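Local coordinates for cycloalternan-forming enzyme (Listeria monocytogenes serovar 1/2a, PDB 5F7U), which is a multidomain protein of glycosyl hydrolase family 31, with a TIM-barrel domain and a family 6 carbohydrate-binding module, at residues M369-W374 / S670-P675; A633-D638 / Q659-K664. The protein carries 1 engineered substitution. All blocks are in the same frame, centred on the assembly; numbering follows the deposited sequence.

Contact 1: residues M369-W374 / S670-P675; sequences MSANEW and SEERSP. With MG (magnesium ion), chain J; GLC (alpha-D-glucopyranose), chain F.
Glu-373 meets the 670-675 loop through a first torsion that sets CG between the backbone N and the carbonyl carbon (chi1 69°); the chain then runs extended, bringing its carboxylate against Ser-670 and Glu-671. Glu-672 answers from the other loop, its CG anti to the carbonyl carbon (chi1 -68°) and its chain straight as far as the indole of Trp-374. OE1 of Glu-373 takes the backbone N of Glu-671 at 2.9 Å on its syn lone pair, whereas OE2 receives OG of Ser-670 at 2.6 Å from above the carboxylate plane, and a water as well. That same OG accepts from the backbone N of Glu-672 at 3.2 Å, closing an ST turn that holds the hydroxyl in position. The indole N-H of Trp-374, almost straight, meets OE2 of Glu-672 from above the carboxylate plane, NE1 to OE2 2.9 Å, the planes nearly perpendicular, while OG of Ser-674, at the N-cap of the next helix, donates to OE1 on its anti lone pair. Ala-371 lays its CB over one face of the indole. The water on Glu-373 donates to OE2 of Glu-672 too, bridging two carboxylates that would otherwise probably repel. The carbonyl O of Glu-373 binds magnesium at 2.2 Å, a site completed by Asp-375, Asp-379 and waters. Here the loops after the first and eighth strands of the TIM barrel meet, beside a metal site and a glycan pocket.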
loop_
_atom_site.group_PDB
_atom_site.type_symbol
_atom_site.label_atom_id
_atom_site.label_comp_id
_atom_site.label_asym_id
_atom_site.label_seq_id
_atom_site.Cartn_x
_atom_site.Cartn_y
_atom_site.Cartn_z
ATOM N N MET A 369 12.407 -4.737 -14.227
ATOM C CA MET A 369 13.059 -6.066 -14.354
ATOM C C MET A 369 14.200 -6.196 -13.370
ATOM O O MET A 369 15.030 -5.298 -13.250
ATOM C CB MET A 369 13.636 -6.242 -15.762
ATOM C CG MET A 369 12.630 -5.895 -16.849
ATOM S SD MET A 369 13.029 -6.657 -18.436
ATOM C CE MET A 369 14.706 -6.069 -18.690
ATOM N N SER A 370 14.277 -7.339 -12.701
ATOM C CA SER A 370 15.286 -7.533 -11.658
ATOM C C SER A 370 15.568 -9.027 -11.547
ATOM O O SER A 370 14.672 -9.830 -11.791
ATOM C CB SER A 370 14.766 -6.986 -10.324
ATOM O OG SER A 370 15.687 -7.227 -9.261
ATOM N N ALA A 371 16.795 -9.379 -11.160
ATOM C CA ALA A 371 17.174 -10.765 -10.820
ATOM C C ALA A 371 18.501 -10.718 -10.111
ATOM O O ALA A 371 19.478 -10.167 -10.645
ATOM C CB ALA A 371 17.276 -11.655 -12.064
ATOM N N ASN A 372 18.561 -11.312 -8.918
ATOM C CA ASN A 372 19.817 -11.300 -8.185
ATOM C C ASN A 372 20.948 -11.963 -8.974
ATOM O O ASN A 372 22.113 -11.584 -8.812
ATOM C CB ASN A 372 19.668 -11.954 -6.808
ATOM C CG ASN A 372 20.882 -11.733 -5.937
ATOM O OD1 ASN A 372 21.735 -12.633 -5.803
ATOM N ND2 ASN A 372 20.997 -10.533 -5.364
ATOM N N GLU A 373 20.611 -12.937 -9.822
ATOM C CA GLU A 373 21.625 -13.651 -10.618
ATOM C C GLU A 373 22.359 -12.828 -11.697
ATOM O O GLU A 373 23.391 -13.278 -12.218
ATOM C CB GLU A 373 21.045 -14.930 -11.230
ATOM C CG GLU A 373 20.014 -14.707 -12.330
ATOM C CD GLU A 373 19.276 -15.989 -12.684
ATOM O OE1 GLU A 373 18.466 -16.484 -11.858
ATOM O OE2 GLU A 373 19.503 -16.502 -13.813
ATOM N N TRP A 374 21.809 -11.662 -12.044
ATOM C CA TRP A 374 22.458 -10.777 -13.012
ATOM C C TRP A 374 23.673 -10.146 -12.345
ATOM O O TRP A 374 23.539 -9.308 -11.435
ATOM C CB TRP A 374 21.482 -9.704 -13.491
ATOM C CG TRP A 374 20.310 -10.256 -14.247
ATOM C CD1 TRP A 374 20.191 -11.508 -14.823
ATOM C CD2 TRP A 374 19.094 -9.566 -14.529
ATOM N NE1 TRP A 374 18.952 -11.626 -15.432
ATOM C CE2 TRP A 374 18.274 -10.447 -15.283
ATOM C CE3 TRP A 374 18.608 -8.282 -14.214
ATOM C CZ2 TRP A 374 16.981 -10.096 -15.702
ATOM C CZ3 TRP A 374 17.317 -7.928 -14.659
ATOM C CH2 TRP A 374 16.534 -8.831 -15.386
ATOM N N SER A 670 18.218 -21.001 -14.635
ATOM C CA SER A 670 17.897 -19.640 -14.210
ATOM C C SER A 670 16.645 -19.584 -13.346
ATOM O O SER A 670 15.649 -20.254 -13.642
ATOM C CB SER A 670 17.662 -18.751 -15.425
ATOM O OG SER A 670 17.373 -17.417 -15.013
ATOM N N GLU A 671 16.692 -18.729 -12.331
ATOM C CA GLU A 671 15.530 -18.464 -11.491
ATOM C C GLU A 671 14.797 -17.173 -11.846
ATOM O O GLU A 671 13.867 -16.795 -11.129
ATOM C CB GLU A 671 15.946 -18.434 -10.008
ATOM C CG GLU A 671 16.320 -19.803 -9.432
ATOM C CD GLU A 671 15.160 -20.786 -9.326
ATOM O OE1 GLU A 671 13.980 -20.397 -9.326
ATOM O OE2 GLU A 671 15.427 -21.989 -9.235
ATOM N N GLU A 672 15.169 -16.507 -12.949
ATOM C CA GLU A 672 14.473 -15.258 -13.325
ATOM C C GLU A 672 12.956 -15.450 -13.354
ATOM O O GLU A 672 12.449 -16.409 -13.970
ATOM C CB GLU A 672 14.832 -14.799 -14.733
ATOM C CG GLU A 672 16.245 -14.333 -14.966
ATOM C CD GLU A 672 16.443 -13.912 -16.414
ATOM O OE1 GLU A 672 15.453 -13.706 -17.189
ATOM O OE2 GLU A 672 17.620 -13.839 -16.806
ATOM N N ARG A 673 12.237 -14.511 -12.743
ATOM C CA ARG A 673 10.785 -14.459 -12.882
ATOM C C ARG A 673 10.375 -13.596 -14.091
ATOM O O ARG A 673 9.297 -13.007 -14.123
ATOM C CB ARG A 673 10.141 -13.961 -11.586
ATOM C CG ARG A 673 9.725 -15.085 -10.625
ATOM C CD ARG A 673 10.917 -15.787 -10.008
ATOM N NE ARG A 673 10.518 -16.621 -8.868
ATOM C CZ ARG A 673 11.227 -17.652 -8.412
ATOM N NH1 ARG A 673 12.374 -18.012 -9.006
ATOM N NH2 ARG A 673 10.782 -18.346 -7.357
ATOM N N SER A 674 11.243 -13.541 -15.097
ATOM C CA SER A 674 10.910 -12.898 -16.365
ATOM C C SER A 674 9.936 -13.789 -17.155
ATOM O O SER A 674 9.909 -15.013 -16.934
ATOM C CB SER A 674 12.204 -12.727 -17.157
ATOM O OG SER A 674 12.751 -14.000 -17.454
ATOM N N PRO A 675 9.158 -13.201 -18.108
ATOM C CA PRO A 675 8.193 -14.057 -18.816
ATOM C C PRO A 675 8.871 -15.076 -19.728
ATOM O O PRO A 675 8.373 -16.190 -19.844
ATOM C CB PRO A 675 7.329 -13.071 -19.610
ATOM C CG PRO A 675 8.136 -11.810 -19.685
ATOM C CD PRO A 675 8.946 -11.767 -18.414
HETATM MG MG MG J . 24.947 -14.211 -13.460
HETATM C C1 GLC F . 21.783 -10.778 -1.752
HETATM C C2 GLC F . 22.679 -11.428 -0.689
HETATM C C3 GLC F . 23.718 -10.436 -0.151
HETATM C C4 GLC F . 24.491 -9.770 -1.289
HETATM C C5 GLC F . 23.477 -9.107 -2.234
HETATM C C6 GLC F . 24.095 -8.328 -3.388
HETATM O O2 GLC F . 21.885 -11.880 0.410
HETATM O O3 GLC F . 24.627 -11.102 0.733
HETATM O O4 GLC F . 25.395 -8.804 -0.741
HETATM O O5 GLC F . 22.577 -10.109 -2.750
HETATM O O6 GLC F . 24.694 -9.253 -4.301
HETATM O O HOH W 1 13.959 -12.426 -11.677
HETATM O O HOH W 2 20.024 -15.031 -16.093
HETATM O O HOH W 3 23.240 -15.329 -14.577
HETATM O O HOH W 4 26.251 -15.256 -14.873
HETATM O O HOH W 5 25.305 -15.424 -11.510
#

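Contact 2: residues A633-D638 / Q659-K664; sequences AGFTGD and QFHSEK. With GLC (alpha-D-glucopyranose), chain B; GLC (alpha-D-glucopyranose), chain C.
Phe-635 and Glu-663 form the compact part of this contact, where the loop after the seventh barrel strand lies against the loop that leaves the eighth. CB of Glu-663 stands over one face of the phenyl ring, a CH-pi contact with 3.6 Å between CB and the ring centroid. Next to it the backbones are joined directly: N of Glu-663 donates to O of Phe-635 at 2.8 Å, and the CA of Ser-662 also approaches this carbonyl. His-661 runs alongside Phe-635 and points the same way, but the two rings are slid so far apart that they barely overlap; their closest approach is CD2 to CD2, 3.4 Å. With CG of His-661 anti to the backbone N (chi1 -178°), the imidazole reaches the sugar, and NE2 donates to O4 of the chain B glucose at 2.9 Å while also bonding its O3.

Beyond the ring the contact turns polar while still buried: OG1 of Thr-636 donates to OE1 of Glu-663 over a very short 2.5 Å. Lys-664 and Gly-637 form the exposed margin, where NZ of Lys-664 makes a salt bridge to the same OE1 of Glu-663 at 2.8 Å. One water joins the packed carbonyl of Phe-635 to the outer N of Lys-664, and a second links N of Gly-637 to NZ of Lys-664, the latter bond being weak.

The other carboxylate oxygen of Glu-663, OE2, accepts a hydrogen bond from O6 of the chain C glucose at 3.0 Å and is also bonded to Tyr-275. Division of labour within one carboxylate is therefore what the chemistry implies: a hydroxyl and an ammonium grip OE1 and help fix the rotation of the group, while OE2 is shared between the sugar and Tyr-275.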
loop_
_atom_site.group_PDB
_atom_site.type_symbol
_atom_site.label_atom_id
_atom_site.label_comp_id
_atom_site.label_asym_id
_atom_site.label_seq_id
_atom_site.Cartn_x
_atom_site.Cartn_y
_atom_site.Cartn_z
ATOM N N ALA A 633 4.639 -13.074 -8.328
ATOM C CA ALA A 633 4.768 -14.541 -8.265
ATOM C C ALA A 633 5.826 -15.066 -7.300
ATOM O O ALA A 633 6.112 -16.250 -7.334
ATOM C CB ALA A 633 4.934 -15.160 -9.663
ATOM N N GLY A 634 6.376 -14.195 -6.444
ATOM C CA GLY A 634 7.352 -14.590 -5.394
ATOM C C GLY A 634 8.764 -14.650 -5.948
ATOM O O GLY A 634 8.954 -14.953 -7.128
ATOM N N PHE A 635 9.765 -14.368 -5.111
ATOM C CA PHE A 635 11.141 -14.294 -5.633
ATOM C C PHE A 635 11.975 -15.543 -5.323
ATOM O O PHE A 635 13.083 -15.701 -5.837
ATOM C CB PHE A 635 11.842 -12.987 -5.224
ATOM C CG PHE A 635 12.614 -13.036 -3.908
ATOM C CD1 PHE A 635 12.111 -13.675 -2.751
ATOM C CD2 PHE A 635 13.842 -12.371 -3.815
ATOM C CE1 PHE A 635 12.865 -13.686 -1.564
ATOM C CE2 PHE A 635 14.578 -12.357 -2.618
ATOM C CZ PHE A 635 14.091 -13.022 -1.499
ATOM N N THR A 636 11.429 -16.422 -4.490
ATOM C CA THR A 636 12.162 -17.618 -4.057
ATOM C C THR A 636 11.211 -18.791 -3.816
ATOM O O THR A 636 10.008 -18.646 -3.944
ATOM C CB THR A 636 13.029 -17.321 -2.804
ATOM O OG1 THR A 636 14.007 -18.367 -2.652
ATOM C CG2 THR A 636 12.194 -17.161 -1.541
ATOM N N GLY A 637 11.782 -19.947 -3.473
ATOM C CA GLY A 637 11.032 -21.179 -3.360
ATOM C C GLY A 637 11.058 -21.859 -4.703
ATOM O O GLY A 637 11.707 -21.372 -5.646
ATOM N N ASP A 638 10.326 -22.956 -4.814
ATOM C CA ASP A 638 10.216 -23.660 -6.090
ATOM C C ASP A 638 9.613 -22.709 -7.125
ATOM O O ASP A 638 8.794 -21.831 -6.781
ATOM C CB ASP A 638 9.370 -24.924 -5.938
ATOM C CG ASP A 638 10.072 -26.016 -5.112
ATOM O OD1 ASP A 638 11.325 -26.049 -5.045
ATOM O OD2 ASP A 638 9.351 -26.861 -4.549
ATOM N N GLN A 659 6.756 -5.247 -10.910
ATOM C CA GLN A 659 8.191 -5.602 -10.808
ATOM C C GLN A 659 8.351 -7.113 -10.646
ATOM O O GLN A 659 7.691 -7.704 -9.782
ATOM C CB GLN A 659 8.820 -4.899 -9.579
ATOM C CG GLN A 659 10.330 -5.124 -9.352
ATOM C CD GLN A 659 10.693 -5.983 -8.144
ATOM O OE1 GLN A 659 11.869 -6.027 -7.756
ATOM N NE2 GLN A 659 9.715 -6.669 -7.538
ATOM N N PHE A 660 9.201 -7.731 -11.467
ATOM C CA PHE A 660 9.617 -9.140 -11.215
ATOM C C PHE A 660 11.017 -9.182 -10.648
ATOM O O PHE A 660 11.830 -8.275 -10.901
ATOM C CB PHE A 660 9.430 -10.091 -12.445
ATOM C CG PHE A 660 10.343 -9.806 -13.626
ATOM C CD1 PHE A 660 11.695 -10.204 -13.610
ATOM C CD2 PHE A 660 9.839 -9.188 -14.790
ATOM C CE1 PHE A 660 12.525 -9.964 -14.709
ATOM C CE2 PHE A 660 10.671 -8.935 -15.891
ATOM C CZ PHE A 660 12.015 -9.339 -15.855
ATOM N N HIS A 661 11.302 -10.240 -9.891
ATOM C CA HIS A 661 12.558 -10.332 -9.142
ATOM C C HIS A 661 12.793 -11.790 -8.743
ATOM O O HIS A 661 11.842 -12.608 -8.700
ATOM C CB HIS A 661 12.491 -9.401 -7.899
ATOM C CG HIS A 661 13.743 -9.386 -7.075
ATOM N ND1 HIS A 661 14.999 -9.225 -7.624
ATOM C CD2 HIS A 661 13.928 -9.544 -5.739
ATOM C CE1 HIS A 661 15.908 -9.278 -6.658
ATOM N NE2 HIS A 661 15.285 -9.462 -5.503
ATOM N N SER A 662 14.058 -12.124 -8.481
ATOM C CA SER A 662 14.405 -13.460 -8.031
ATOM C C SER A 662 15.576 -13.424 -7.063
ATOM O O SER A 662 16.488 -12.613 -7.205
ATOM C CB SER A 662 14.701 -14.402 -9.209
ATOM O OG SER A 662 15.698 -13.841 -10.056
ATOM N N GLU A 663 15.557 -14.356 -6.117
ATOM C CA GLU A 663 16.537 -14.402 -5.035
ATOM C C GLU A 663 17.923 -14.977 -5.380
ATOM O O GLU A 663 18.959 -14.454 -4.938
ATOM C CB GLU A 663 15.947 -15.241 -3.905
ATOM C CG GLU A 663 16.858 -15.309 -2.693
ATOM C CD GLU A 663 16.350 -16.248 -1.630
ATOM O OE1 GLU A 663 16.174 -17.466 -1.911
ATOM O OE2 GLU A 663 16.140 -15.750 -0.510
ATOM N N LYS A 664 17.955 -16.091 -6.108
ATOM C CA LYS A 664 19.188 -16.905 -6.167
ATOM C C LYS A 664 20.314 -16.219 -6.932
ATOM O O LYS A 664 20.083 -15.554 -7.945
ATOM C CB LYS A 664 18.910 -18.307 -6.725
ATOM C CG LYS A 664 17.944 -19.165 -5.888
ATOM C CD LYS A 664 18.459 -19.410 -4.475
ATOM C CE LYS A 664 17.601 -20.438 -3.750
ATOM N NZ LYS A 664 17.231 -19.985 -2.376
HETATM C C1 GLC B . 17.270 -8.865 0.511
HETATM C C2 GLC B . 16.126 -8.345 -0.386
HETATM C C3 GLC B . 16.019 -9.101 -1.726
HETATM C C4 GLC B . 17.382 -9.123 -2.437
HETATM C C5 GLC B . 18.517 -9.481 -1.468
HETATM C C6 GLC B . 19.902 -9.359 -2.084
HETATM O O2 GLC B . 14.902 -8.279 0.353
HETATM O O3 GLC B . 15.053 -8.488 -2.599
HETATM O O4 GLC B . 17.358 -10.074 -3.518
HETATM O O5 GLC B . 18.493 -8.725 -0.239
HETATM O O6 GLC B . 20.817 -9.906 -1.114
HETATM C C1 GLC C . 18.359 -12.784 4.108
HETATM C C2 GLC C . 18.268 -11.285 4.419
HETATM C C3 GLC C . 17.358 -10.555 3.421
HETATM C C4 GLC C . 17.856 -10.751 1.983
HETATM C C5 GLC C . 17.954 -12.274 1.734
HETATM C C6 GLC C . 18.533 -12.635 0.374
HETATM O O1 GLC C . 17.120 -13.433 4.425
HETATM O O2 GLC C . 17.759 -11.113 5.742
HETATM O O3 GLC C . 17.285 -9.175 3.772
HETATM O O4 GLC C . 16.942 -10.183 1.014
HETATM O O5 GLC C . 18.703 -13.011 2.728
HETATM O O6 GLC C . 17.404 -13.077 -0.376
HETATM O O HOH W 6 15.141 -17.485 -6.773
HETATM O O HOH W 7 14.414 -21.602 -2.787
#

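Both contacts sit at the same end of the TIM barrel, their centres about 8 Å apart, and contact 2 is nested in the chain between the two segments of contact 1. The loop after the eighth strand supplies residues to each; Ser-662 O probably accepts from Asn-372 N, and Arg-673 NE probably reaches across to Gly-634 O, tying the pair together. Contact 2 is the more deeply buried and pairs aromatic and CH-pi packing with direct sugar binding. Contact 1, only partly buried, relies on carboxylates held by hydroxyls, a backbone N-H and an indole, with magnesium on its flank and with Asn-372 hydrogen-bonded to a glucose.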